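PDB 3VIU: phosphoribosylformylglycinamidine synthase 2 from Thermus thermophilus, which belongs to the PurM-like family of two-domain alpha/beta proteins, with the N- and C-terminal domain pair occurring twice in one chain, and binds ADP and magnesium. Local coordinates for residues L399-L404 and A576-Y581. Residues are numbered along the deposited sequence; the frame is centred on the assembly and turned at random.
Sequences LASPNL and ASEVLY
Glu-578, the first residue of helix 578-584, reaches across to Leu-404 and is easiest to follow outward from its backbone. Its CB lies 4.1 Å from Leu-404 CD1. The next carbon, CG, sits against both methyls of that leucine, 3.8 Å from CD1 and 3.8 Å from CD2 of Leu-404, and the two side chains run past each other in opposite directions. A turn about the CB-CG bond (chi2 -58°) folds the chain back and brings the carboxylate alongside the leucine: Glu-578 CD is 4.0 Å from Leu-404 CD2, and Glu-578 OE1 is 3.9 Å from Leu-404 CD1. Glu-578 OE1 is also 4.2 Å from Ser-401 OG, too far for a hydrogen bond. OE2 passes CB of Asn-403 and is held by the hydroxyl of Tyr-162, on strand 156-163; Arg-452 adds a long, weak ion pair.

The contact thus ties the C-terminal PurM-like domain of the second half to the loop between helices 391-399 and 408-411, with a strand of the first half's N-terminal domain as third partner. That loop is shaped by an ST turn, in which Ser-401 OG accepts from Asn-403 N, and by a backbone bond from Leu-404 N to Ser-401 O. On the helix side, Ser-577 is the N-cap: Ser-577 OG accepts from Leu-580 N at 3.1 Å, while Glu-656 receives the N-H of Glu-578.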
loop_
_atom_site.group_PDB
_atom_site.type_symbol
_atom_site.label_atom_id
_atom_site.label_comp_id
_atom_site.label_asym_id
_atom_site.label_seq_id
_atom_site.Cartn_x
_atom_site.Cartn_y
_atom_site.Cartn_z
ATOM N N LEU A 399 -15.856 17.152 -10.530
ATOM C CA LEU A 399 -16.538 16.199 -9.671
ATOM C C LEU A 399 -16.932 14.985 -10.499
ATOM O O LEU A 399 -16.906 13.866 -10.006
ATOM C CB LEU A 399 -17.782 16.838 -9.038
ATOM C CG LEU A 399 -17.553 17.810 -7.874
ATOM C CD1 LEU A 399 -18.821 18.567 -7.583
ATOM C CD2 LEU A 399 -17.106 17.047 -6.632
ATOM N N ALA A 400 -17.266 15.213 -11.768
ATOM C CA ALA A 400 -17.671 14.133 -12.671
ATOM C C ALA A 400 -16.499 13.345 -13.265
ATOM O O ALA A 400 -16.703 12.365 -13.978
ATOM C CB ALA A 400 -18.536 14.693 -13.788
ATOM N N SER A 401 -15.276 13.778 -12.976
ATOM C CA SER A 401 -14.093 13.094 -13.477
ATOM C C SER A 401 -13.912 11.779 -12.746
ATOM O O SER A 401 -13.938 11.738 -11.518
ATOM C CB SER A 401 -12.840 13.941 -13.260
ATOM O OG SER A 401 -11.671 13.132 -13.347
ATOM N N PRO A 402 -13.724 10.682 -13.493
ATOM C CA PRO A 402 -13.533 9.356 -12.899
ATOM C C PRO A 402 -12.414 9.290 -11.846
ATOM O O PRO A 402 -12.383 8.379 -11.018
ATOM C CB PRO A 402 -13.244 8.481 -14.113
ATOM C CG PRO A 402 -14.116 9.101 -15.160
ATOM C CD PRO A 402 -13.862 10.583 -14.958
ATOM N N ASN A 403 -11.498 10.246 -11.878
ATOM C CA ASN A 403 -10.405 10.263 -10.922
ATOM C C ASN A 403 -10.761 11.029 -9.648
ATOM O O ASN A 403 -10.051 10.935 -8.647
ATOM C CB ASN A 403 -9.157 10.884 -11.568
ATOM C CG ASN A 403 -8.421 9.914 -12.496
ATOM O OD1 ASN A 403 -7.799 10.332 -13.478
ATOM N ND2 ASN A 403 -8.471 8.623 -12.177
ATOM N N LEU A 404 -11.864 11.772 -9.679
ATOM C CA LEU A 404 -12.286 12.570 -8.529
ATOM C C LEU A 404 -13.672 12.212 -7.977
ATOM O O LEU A 404 -14.007 12.576 -6.856
ATOM C CB LEU A 404 -12.258 14.046 -8.909
ATOM C CG LEU A 404 -10.937 14.481 -9.548
ATOM C CD1 LEU A 404 -11.058 15.891 -10.139
ATOM C CD2 LEU A 404 -9.844 14.410 -8.494
ATOM N N ALA A 576 0.612 19.925 -13.773
ATOM C CA ALA A 576 0.270 18.530 -13.509
ATOM C C ALA A 576 -1.019 18.407 -12.703
ATOM O O ALA A 576 -1.246 17.402 -12.042
ATOM C CB ALA A 576 1.417 17.852 -12.760
ATOM N N SER A 577 -1.876 19.419 -12.767
ATOM C CA SER A 577 -3.104 19.381 -11.988
ATOM C C SER A 577 -4.264 18.740 -12.715
ATOM O O SER A 577 -4.194 18.454 -13.919
ATOM C CB SER A 577 -3.518 20.788 -11.586
ATOM O OG SER A 577 -3.988 21.507 -12.715
ATOM N N GLU A 578 -5.339 18.526 -11.957
ATOM C CA GLU A 578 -6.564 17.954 -12.489
ATOM C C GLU A 578 -7.215 18.965 -13.430
ATOM O O GLU A 578 -7.576 18.640 -14.551
ATOM C CB GLU A 578 -7.547 17.636 -11.357
ATOM C CG GLU A 578 -7.284 16.355 -10.604
ATOM C CD GLU A 578 -7.292 15.136 -11.513
ATOM O OE1 GLU A 578 -8.044 15.137 -12.521
ATOM O OE2 GLU A 578 -6.550 14.175 -11.207
ATOM N N VAL A 579 -7.359 20.200 -12.966
ATOM C CA VAL A 579 -7.997 21.218 -13.774
ATOM C C VAL A 579 -7.256 21.447 -15.083
ATOM O O VAL A 579 -7.876 21.766 -16.094
ATOM C CB VAL A 579 -8.128 22.566 -13.008
ATOM C CG1 VAL A 579 -6.786 23.300 -12.991
ATOM C CG2 VAL A 579 -9.219 23.422 -13.653
ATOM N N LEU A 580 -5.935 21.291 -15.068
ATOM C CA LEU A 580 -5.159 21.483 -16.293
ATOM C C LEU A 580 -5.546 20.397 -17.290
ATOM O O LEU A 580 -5.818 20.676 -18.461
ATOM C CB LEU A 580 -3.652 21.400 -16.018
ATOM C CG LEU A 580 -2.764 21.374 -17.276
ATOM C CD1 LEU A 580 -2.955 22.652 -18.088
ATOM C CD2 LEU A 580 -1.312 21.223 -16.880
ATOM N N TYR A 581 -5.574 19.158 -16.811
ATOM C CA TYR A 581 -5.922 18.020 -17.648
ATOM C C TYR A 581 -7.328 18.145 -18.219
ATOM O O TYR A 581 -7.565 17.794 -19.369
ATOM C CB TYR A 581 -5.832 16.719 -16.855
ATOM C CG TYR A 581 -6.275 15.518 -17.646
ATOM C CD1 TYR A 581 -5.472 14.988 -18.655
ATOM C CD2 TYR A 581 -7.504 14.912 -17.395
ATOM C CE1 TYR A 581 -5.878 13.883 -19.391
ATOM C CE2 TYR A 581 -7.920 13.805 -18.127
ATOM C CZ TYR A 581 -7.102 13.296 -19.123
ATOM O OH TYR A 581 -7.506 12.201 -19.852
#